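Local coordinates for protein toll (PDB 4LXR) that serves as the cell-surface receptor for the cleaved cytokine Spätzle, switching on Toll signalling in antifungal defence and setting dorsal-ventral polarity in the embryo, at residues G124-F130 with N148-L154; P139-D145 with H164-L169; I104-L110 with R129-R134. All coordinates share one frame; numbering follows the deposited sequence.

Contact 1 (G124-F130 with N148-L154); sequences GLKRFRF and NLSHLEL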
# COMPACT_ATOMS: atom_id res chain seq x y z
N GLY A 124 -7.90 -42.06 26.93
CA GLY A 124 -8.14 -42.11 25.49
C GLY A 124 -7.73 -40.89 24.66
O GLY A 124 -7.78 -40.95 23.42
N LEU A 125 -7.32 -39.81 25.33
CA LEU A 125 -7.01 -38.54 24.64
C LEU A 125 -5.82 -38.66 23.68
O LEU A 125 -4.84 -39.36 23.97
CB LEU A 125 -6.72 -37.41 25.63
CG LEU A 125 -7.84 -36.84 26.53
CD1 LEU A 125 -7.21 -35.89 27.51
CD2 LEU A 125 -8.96 -36.12 25.71
N LYS A 126 -5.91 -37.97 22.55
CA LYS A 126 -4.80 -37.91 21.61
C LYS A 126 -4.01 -36.64 21.83
O LYS A 126 -2.84 -36.54 21.46
CB LYS A 126 -5.29 -37.99 20.16
CG LYS A 126 -5.50 -39.42 19.67
CD LYS A 126 -6.88 -39.60 19.08
CE LYS A 126 -7.06 -41.03 18.56
NZ LYS A 126 -8.50 -41.43 18.51
N ARG A 127 -4.64 -35.67 22.45
CA ARG A 127 -4.02 -34.36 22.54
C ARG A 127 -4.37 -33.73 23.87
O ARG A 127 -5.52 -33.70 24.26
CB ARG A 127 -4.47 -33.47 21.36
CG ARG A 127 -3.80 -32.08 21.40
CD ARG A 127 -3.84 -31.32 20.06
NE ARG A 127 -2.95 -30.16 20.13
CZ ARG A 127 -2.72 -29.31 19.13
NH1 ARG A 127 -3.32 -29.47 17.95
NH2 ARG A 127 -1.89 -28.28 19.31
N PHE A 128 -3.37 -33.20 24.56
CA PHE A 128 -3.63 -32.59 25.85
C PHE A 128 -2.75 -31.37 25.98
O PHE A 128 -1.58 -31.43 25.63
CB PHE A 128 -3.34 -33.59 26.99
CG PHE A 128 -3.32 -32.98 28.36
CD1 PHE A 128 -4.50 -32.50 28.95
CD2 PHE A 128 -2.13 -32.91 29.09
CE1 PHE A 128 -4.49 -31.95 30.24
CE2 PHE A 128 -2.10 -32.36 30.39
CZ PHE A 128 -3.28 -31.87 30.96
N ARG A 129 -3.31 -30.27 26.48
CA ARG A 129 -2.53 -29.07 26.75
C ARG A 129 -2.84 -28.54 28.14
O ARG A 129 -4.01 -28.40 28.50
CB ARG A 129 -2.79 -27.96 25.72
CG ARG A 129 -2.29 -26.59 26.22
CD ARG A 129 -1.93 -25.61 25.07
NE ARG A 129 -3.09 -25.03 24.42
CZ ARG A 129 -3.78 -23.96 24.84
NH1 ARG A 129 -3.46 -23.32 25.98
NH2 ARG A 129 -4.81 -23.52 24.11
N PHE A 130 -1.81 -28.22 28.90
CA PHE A 130 -1.98 -27.60 30.20
C PHE A 130 -1.17 -26.31 30.22
O PHE A 130 0.04 -26.32 29.96
CB PHE A 130 -1.51 -28.53 31.33
CG PHE A 130 -1.62 -27.93 32.70
CD1 PHE A 130 -2.84 -27.42 33.16
CD2 PHE A 130 -0.53 -27.87 33.54
CE1 PHE A 130 -2.97 -26.86 34.42
CE2 PHE A 130 -0.63 -27.31 34.83
CZ PHE A 130 -1.85 -26.81 35.27
N ASN A 148 -2.26 -43.14 24.58
CA ASN A 148 -2.85 -42.69 23.32
C ASN A 148 -2.44 -41.30 22.88
O ASN A 148 -2.74 -40.88 21.76
CB ASN A 148 -4.37 -42.74 23.42
CG ASN A 148 -4.96 -43.74 22.49
OD1 ASN A 148 -4.84 -44.95 22.70
ND2 ASN A 148 -5.62 -43.25 21.44
N LEU A 149 -1.78 -40.56 23.77
CA LEU A 149 -1.39 -39.21 23.46
C LEU A 149 -0.42 -39.15 22.28
O LEU A 149 0.62 -39.82 22.29
CB LEU A 149 -0.74 -38.54 24.67
CG LEU A 149 -1.53 -37.84 25.76
CD1 LEU A 149 -0.54 -37.09 26.66
CD2 LEU A 149 -2.60 -36.87 25.18
N SER A 150 -0.74 -38.34 21.28
CA SER A 150 0.21 -38.11 20.21
C SER A 150 0.78 -36.70 20.31
O SER A 150 1.86 -36.42 19.79
CB SER A 150 -0.43 -38.36 18.84
OG SER A 150 -1.26 -37.31 18.45
N HIS A 151 0.08 -35.80 21.01
CA HIS A 151 0.50 -34.39 21.07
C HIS A 151 0.35 -33.86 22.48
O HIS A 151 -0.72 -33.92 23.07
CB HIS A 151 -0.29 -33.52 20.08
CG HIS A 151 0.25 -32.13 19.92
ND1 HIS A 151 0.26 -31.19 20.94
CD2 HIS A 151 0.79 -31.50 18.84
CE1 HIS A 151 0.80 -30.07 20.51
NE2 HIS A 151 1.13 -30.23 19.23
N LEU A 152 1.45 -33.34 23.03
CA LEU A 152 1.48 -32.93 24.42
C LEU A 152 2.01 -31.52 24.47
O LEU A 152 3.05 -31.23 23.86
CB LEU A 152 2.42 -33.85 25.24
CG LEU A 152 2.78 -33.36 26.66
CD1 LEU A 152 1.51 -33.35 27.55
CD2 LEU A 152 3.88 -34.23 27.31
N GLU A 153 1.35 -30.66 25.22
CA GLU A 153 1.86 -29.33 25.45
C GLU A 153 1.74 -28.98 26.90
O GLU A 153 0.67 -29.13 27.49
CB GLU A 153 1.10 -28.26 24.59
CG GLU A 153 1.57 -26.80 24.88
CD GLU A 153 1.08 -25.78 23.80
OE1 GLU A 153 1.13 -24.54 24.02
OE2 GLU A 153 0.63 -26.22 22.73
N LEU A 154 2.84 -28.51 27.49
CA LEU A 154 2.82 -28.14 28.90
C LEU A 154 3.50 -26.82 28.98
O LEU A 154 4.60 -26.63 28.47
CB LEU A 154 3.58 -29.16 29.79
CG LEU A 154 3.01 -30.56 29.84
CD1 LEU A 154 3.93 -31.49 30.65
CD2 LEU A 154 1.64 -30.51 30.48
O HOH W 1 -3.63 -40.95 26.05
O HOH W 2 -1.39 -30.58 22.89
O HOH W 3 -1.38 -27.87 21.98

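Contact 2 (P139-D145 with H164-L169); sequences PANLLTD and HLFDDL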
# COMPACT_ATOMS: atom_id res chain seq x y z
N PRO A 139 3.43 -32.79 38.87
CA PRO A 139 4.02 -34.04 39.39
C PRO A 139 4.30 -34.97 38.22
O PRO A 139 3.51 -35.04 37.28
CB PRO A 139 2.90 -34.62 40.26
CG PRO A 139 1.65 -34.14 39.64
CD PRO A 139 1.98 -32.73 39.10
N ALA A 140 5.42 -35.68 38.29
CA ALA A 140 5.90 -36.42 37.14
C ALA A 140 5.10 -37.70 36.85
O ALA A 140 5.33 -38.33 35.82
CB ALA A 140 7.37 -36.72 37.31
N ASN A 141 4.17 -38.06 37.72
CA ASN A 141 3.22 -39.11 37.37
C ASN A 141 1.94 -38.60 36.70
O ASN A 141 1.00 -39.38 36.50
CB ASN A 141 2.88 -39.99 38.59
CG ASN A 141 1.95 -39.31 39.56
OD1 ASN A 141 1.79 -38.07 39.56
ND2 ASN A 141 1.32 -40.11 40.42
N LEU A 142 1.89 -37.31 36.36
CA LEU A 142 0.69 -36.72 35.73
C LEU A 142 0.15 -37.56 34.56
O LEU A 142 -1.06 -37.80 34.46
CB LEU A 142 0.96 -35.27 35.27
CG LEU A 142 -0.22 -34.57 34.58
CD1 LEU A 142 -1.42 -34.42 35.53
CD2 LEU A 142 0.16 -33.24 33.93
N LEU A 143 1.05 -38.05 33.71
CA LEU A 143 0.65 -38.65 32.43
C LEU A 143 0.72 -40.16 32.46
O LEU A 143 0.96 -40.82 31.43
CB LEU A 143 1.49 -38.07 31.28
CG LEU A 143 1.36 -36.53 31.12
CD1 LEU A 143 2.39 -36.01 30.13
CD2 LEU A 143 -0.05 -36.15 30.69
N THR A 144 0.50 -40.72 33.64
CA THR A 144 0.43 -42.16 33.79
C THR A 144 -0.67 -42.72 32.91
O THR A 144 -1.78 -42.23 32.93
CB THR A 144 0.16 -42.54 35.27
OG1 THR A 144 1.23 -42.05 36.07
CG2 THR A 144 -0.01 -44.07 35.43
N ASP A 145 -0.32 -43.76 32.14
CA ASP A 145 -1.26 -44.48 31.29
C ASP A 145 -1.81 -43.67 30.11
O ASP A 145 -2.80 -44.08 29.51
CB ASP A 145 -2.44 -45.06 32.09
CG ASP A 145 -2.00 -46.05 33.16
OD1 ASP A 145 -0.90 -46.66 33.03
OD2 ASP A 145 -2.76 -46.21 34.14
N HIS A 164 10.52 -39.80 34.38
CA HIS A 164 9.42 -40.75 34.44
C HIS A 164 8.08 -40.20 33.96
O HIS A 164 7.11 -40.95 33.84
CB HIS A 164 9.33 -41.48 35.81
CG HIS A 164 8.82 -40.65 36.96
ND1 HIS A 164 9.66 -40.06 37.89
CD2 HIS A 164 7.56 -40.38 37.37
CE1 HIS A 164 8.93 -39.44 38.81
NE2 HIS A 164 7.65 -39.61 38.51
N LEU A 165 8.04 -38.91 33.62
CA LEU A 165 6.85 -38.29 33.06
C LEU A 165 6.54 -38.95 31.74
O LEU A 165 5.37 -39.13 31.39
CB LEU A 165 7.04 -36.78 32.86
CG LEU A 165 5.86 -36.00 32.24
CD1 LEU A 165 4.72 -35.71 33.25
CD2 LEU A 165 6.34 -34.73 31.63
N PHE A 166 7.60 -39.36 31.05
CA PHE A 166 7.49 -39.93 29.71
C PHE A 166 7.29 -41.44 29.64
O PHE A 166 7.20 -42.00 28.53
CB PHE A 166 8.73 -39.53 28.88
CG PHE A 166 8.98 -38.04 28.89
CD1 PHE A 166 8.35 -37.22 27.97
CD2 PHE A 166 9.82 -37.47 29.83
CE1 PHE A 166 8.56 -35.84 27.97
CE2 PHE A 166 10.03 -36.10 29.84
CZ PHE A 166 9.40 -35.28 28.90
N ASP A 167 7.19 -42.10 30.80
CA ASP A 167 7.09 -43.57 30.88
C ASP A 167 6.03 -44.18 29.94
O ASP A 167 6.29 -45.18 29.29
CB ASP A 167 6.80 -44.02 32.34
CG ASP A 167 8.07 -44.28 33.17
OD1 ASP A 167 9.17 -43.89 32.72
OD2 ASP A 167 7.97 -44.87 34.27
N ASP A 168 4.84 -43.58 29.87
CA ASP A 168 3.75 -44.23 29.13
C ASP A 168 3.38 -43.55 27.80
O ASP A 168 2.34 -43.83 27.19
CB ASP A 168 2.52 -44.34 30.05
CG ASP A 168 2.79 -45.20 31.28
OD1 ASP A 168 3.51 -46.21 31.16
OD2 ASP A 168 2.29 -44.86 32.37
N LEU A 169 4.25 -42.66 27.33
CA LEU A 169 3.93 -41.84 26.14
C LEU A 169 4.45 -42.49 24.85
O LEU A 169 5.17 -41.86 24.08
CB LEU A 169 4.49 -40.44 26.32
CG LEU A 169 4.09 -39.82 27.66
CD1 LEU A 169 4.60 -38.39 27.77
CD2 LEU A 169 2.58 -39.88 27.86
O HOH W 4 3.68 -39.19 33.73
O HOH W 5 3.78 -41.21 31.01

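Contact 3 (I104-L110 with R129-R134); sequences IFESDNL and RFTTRR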
# COMPACT_ATOMS: atom_id res chain seq x y z
N ILE A 104 -7.88 -29.18 26.36
CA ILE A 104 -7.06 -28.00 26.63
C ILE A 104 -7.51 -27.44 27.98
O ILE A 104 -8.71 -27.30 28.25
CB ILE A 104 -7.24 -26.96 25.53
CG1 ILE A 104 -6.58 -27.46 24.23
CG2 ILE A 104 -6.71 -25.58 25.95
CD1 ILE A 104 -7.21 -26.93 23.01
N PHE A 105 -6.56 -27.19 28.87
CA PHE A 105 -6.89 -26.65 30.19
C PHE A 105 -5.94 -25.50 30.43
O PHE A 105 -4.78 -25.71 30.79
CB PHE A 105 -6.78 -27.71 31.29
CG PHE A 105 -7.45 -27.32 32.59
CD1 PHE A 105 -6.82 -26.46 33.50
CD2 PHE A 105 -8.70 -27.82 32.92
CE1 PHE A 105 -7.43 -26.11 34.69
CE2 PHE A 105 -9.34 -27.47 34.11
CZ PHE A 105 -8.71 -26.61 35.00
N GLU A 106 -6.44 -24.29 30.22
CA GLU A 106 -5.66 -23.07 30.33
C GLU A 106 -6.23 -22.20 31.43
O GLU A 106 -7.34 -21.67 31.29
CB GLU A 106 -5.71 -22.33 28.99
CG GLU A 106 -5.01 -21.00 28.94
CD GLU A 106 -5.22 -20.33 27.59
OE1 GLU A 106 -6.08 -19.43 27.51
OE2 GLU A 106 -4.54 -20.72 26.61
N SER A 107 -5.50 -22.02 32.53
CA SER A 107 -6.04 -21.24 33.64
C SER A 107 -5.01 -20.64 34.57
O SER A 107 -4.02 -21.28 34.91
CB SER A 107 -7.02 -22.09 34.47
OG SER A 107 -7.40 -21.39 35.65
N ASP A 108 -5.28 -19.42 35.03
CA ASP A 108 -4.47 -18.78 36.05
C ASP A 108 -5.17 -18.78 37.40
O ASP A 108 -4.75 -18.11 38.35
CB ASP A 108 -4.13 -17.35 35.62
CG ASP A 108 -3.36 -17.32 34.31
OD1 ASP A 108 -2.59 -18.28 34.05
OD2 ASP A 108 -3.52 -16.36 33.54
N ASN A 109 -6.26 -19.53 37.47
CA ASN A 109 -6.99 -19.72 38.72
C ASN A 109 -7.14 -21.21 38.98
O ASN A 109 -8.22 -21.78 38.80
CB ASN A 109 -8.36 -19.02 38.64
CG ASN A 109 -9.20 -19.24 39.89
OD1 ASN A 109 -8.68 -19.59 40.95
ND2 ASN A 109 -10.52 -19.05 39.77
N LEU A 110 -6.04 -21.83 39.41
CA LEU A 110 -5.97 -23.29 39.61
C LEU A 110 -6.59 -23.75 40.94
O LEU A 110 -7.37 -24.70 40.96
CB LEU A 110 -4.52 -23.77 39.52
CG LEU A 110 -3.78 -23.55 38.19
CD1 LEU A 110 -2.31 -23.97 38.29
CD2 LEU A 110 -4.49 -24.26 37.02
N ARG A 129 -3.31 -30.27 26.48
CA ARG A 129 -2.53 -29.07 26.75
C ARG A 129 -2.84 -28.54 28.14
O ARG A 129 -4.01 -28.40 28.50
CB ARG A 129 -2.79 -27.96 25.72
CG ARG A 129 -2.29 -26.59 26.22
CD ARG A 129 -1.93 -25.61 25.07
NE ARG A 129 -3.09 -25.03 24.42
CZ ARG A 129 -3.78 -23.96 24.84
NH1 ARG A 129 -3.46 -23.32 25.98
NH2 ARG A 129 -4.81 -23.52 24.11
N PHE A 130 -1.81 -28.22 28.90
CA PHE A 130 -1.98 -27.60 30.20
C PHE A 130 -1.17 -26.31 30.22
O PHE A 130 0.04 -26.32 29.96
CB PHE A 130 -1.51 -28.53 31.33
CG PHE A 130 -1.62 -27.93 32.70
CD1 PHE A 130 -2.84 -27.42 33.16
CD2 PHE A 130 -0.53 -27.87 33.54
CE1 PHE A 130 -2.97 -26.86 34.42
CE2 PHE A 130 -0.63 -27.31 34.83
CZ PHE A 130 -1.85 -26.81 35.27
N THR A 131 -1.81 -25.22 30.59
CA THR A 131 -1.18 -23.91 30.45
C THR A 131 -1.56 -23.05 31.63
O THR A 131 -2.75 -22.92 31.95
CB THR A 131 -1.63 -23.24 29.14
OG1 THR A 131 -1.09 -23.97 28.02
CG2 THR A 131 -1.19 -21.78 29.07
N THR A 132 -0.57 -22.45 32.28
CA THR A 132 -0.85 -21.60 33.43
C THR A 132 0.30 -20.64 33.64
O THR A 132 1.43 -20.94 33.27
CB THR A 132 -1.07 -22.42 34.73
OG1 THR A 132 -1.42 -21.53 35.80
CG2 THR A 132 0.20 -23.20 35.13
N ARG A 133 0.02 -19.49 34.24
CA ARG A 133 1.06 -18.55 34.68
C ARG A 133 1.18 -18.47 36.20
O ARG A 133 1.96 -17.66 36.74
CB ARG A 133 0.83 -17.17 34.03
CG ARG A 133 0.93 -17.31 32.50
CD ARG A 133 0.45 -16.12 31.75
NE ARG A 133 -1.00 -15.98 31.79
CZ ARG A 133 -1.68 -15.17 30.98
NH1 ARG A 133 -1.02 -14.47 30.08
NH2 ARG A 133 -2.99 -15.07 31.08
N ARG A 134 0.43 -19.31 36.90
CA ARG A 134 0.57 -19.42 38.34
C ARG A 134 1.87 -20.15 38.67
O ARG A 134 2.29 -21.02 37.91
CB ARG A 134 -0.58 -20.23 38.93
CG ARG A 134 -1.92 -19.55 38.95
CD ARG A 134 -2.15 -18.77 40.24
NE ARG A 134 -1.27 -17.61 40.34
CZ ARG A 134 -1.41 -16.51 39.61
NH1 ARG A 134 -2.38 -16.45 38.70
NH2 ARG A 134 -0.57 -15.49 39.76

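Contact 1 (G124-F130 with N148-L154)
Arg127 runs alongside His151 in the same direction, its guanidinium tilted over the imidazole with the two planes 38° apart. NE and NH2 lie over one face of the ring, NH2 coming to 3.4 Å from CE1 of His151, while CG and CD follow His151 CB. The arginine reaches there because CG stands anti to the backbone N (chi1 -178°) and the chain stays extended to NE. At the guanidinium edge, in its plane, sit two waters; one also bonds Phe128 O and His151 ND1, the other passes from Arg127 NH2 to Glu153 OE2. Underneath, the backbones pair in parallel register, as between successive turns of a leucine-rich-repeat solenoid, where each turn contributes one short strand to the concave surface. Lys126 O takes two donors, His151 N and Ser150 N, the second tilted from the carbonyl plane. The Arg127 face carries the ligand: NH1 and NH2 bond Gly3 and Thr105 of two different Spätzle chains, and Glu153 forms a salt bridge with Arg7 of one of them. Replacing Arg127 by an alanine is likely to leave Gly3 and Thr105 of the two Spätzle chains without their partner, and to break the water link to Glu153. Next along, Arg129 sets CD against the Glu153 carboxyl carbon CD (3.3 Å) while its NH1 turns to Glu106. Facing the solenoid interior, Phe128 receives Leu152 CD1 at its ring edge, 4.0 Å from CD2, and Leu149 CD2 packs 3.8 Å from Phe128 CB.

Contact 2 (P139-D145 with H164-L169)
The imidazole of His164 lies with one face against the methyl of Ala140, which sits toward the rim of the ring; the spacing is tight, though its exact value is doubtful. Both residues belong to the irregular, convex-side portions of consecutive turns in the leucine-rich-repeat solenoid, where type I turns and a short 3-10 segment stand in for the helices of other repeat proteins. Chi1 of 73° holds the His164 ring between its own backbone N and carbonyl carbon, which swings it across to Ala140. Deeper in, three leucines interlock: Leu143 meets Leu165 at a slant, CD1 to CD1 at 3.9 Å, and crosses Leu169 at about a right angle, with the same CD1 touching Leu169 CD1 at 4.0 Å. Leu143 and Leu165 also reach the strand layer, on Leu152 and Leu154, so this cluster joins the convex wall to the core. Two waters lie between the backbones, accepting from Leu143 N and Asp168 N respectively, each within hydrogen-bonding distance of Leu165 O. At the far end the Asp168 side chain runs alongside those of Thr144 and Asp145. The closeness of two acids is probably eased by Arg147, which forms a salt bridge with Asp168 OD1. The other oxygen, OD2, takes the backbone N of Asp145 at 2.8 Å in an almost straight bond, on its anti side and 33° out of the carboxylate plane.

Contact 3 (I104-L110 with R129-R134)
Asp108 is gripped at three points, two of its side chain and one of its backbone, by the consecutive arginines Arg133 and Arg134. Arg133 approaches side-on: NE and NH2 both bond OD2, the latter at 2.8 Å and nearly along the C-O axis, with the carboxylate and guanidinium planes 43° apart. The other oxygen, OD1, takes Arg133 N at 2.9 Å, so one carboxylate holds both the backbone and the head of the same residue. Arg134 bends at chi2 (-90°) and again at chi3, folding back to place NH1 in the carbonyl plane of Asp108 O, on a lone pair. Just before this, Thr132 OG1 gives its proton to Ser107 O and accepts from Arg134 N in an ST turn; Ser107 OG accepts from Asn109 N in another. On the strands, Glu106 OE2 forms a salt bridge with Arg129 NH1 at 2.9 Å, in the guanidinium plane, while Thr131 OG1 takes a second bond from NH1 and Ile104 CG2 packs over one guanidinium face. On the opposite side of the strands Phe105 runs beside Phe130, CD1 to CE1 at 4.0 Å, and Leu110 CD2 meets the edge of the Phe130 ring. Arg11 of a Spätzle chain packs on Asp108 and Thr131. Adjacent parallel strands from successive turns, lining the concave face, are the signature of the leucine-rich-repeat solenoid, here part of the Toll ectodomain.

Read from the N terminus, the chain first lays down 104-110 and, one turn of the solenoid later, returns to pair with it at 129-134, closing contact 3. Contact 1 opens within that span, at 124-130, and closes at 148-154, so the two cross and share Arg129 and Phe130 on strand 127-131, which is flanked by strands 102-106 and 151-155. Contact 2 begins after contact 3 has ended, at 139-145, and closes at 164-169, crossing contact 1 in its turn. Contacts 1 and 2 meet in the interior, where Phe128 and Leu149 both pack on Leu143, tying the ligand-facing strands to the convex loops behind them.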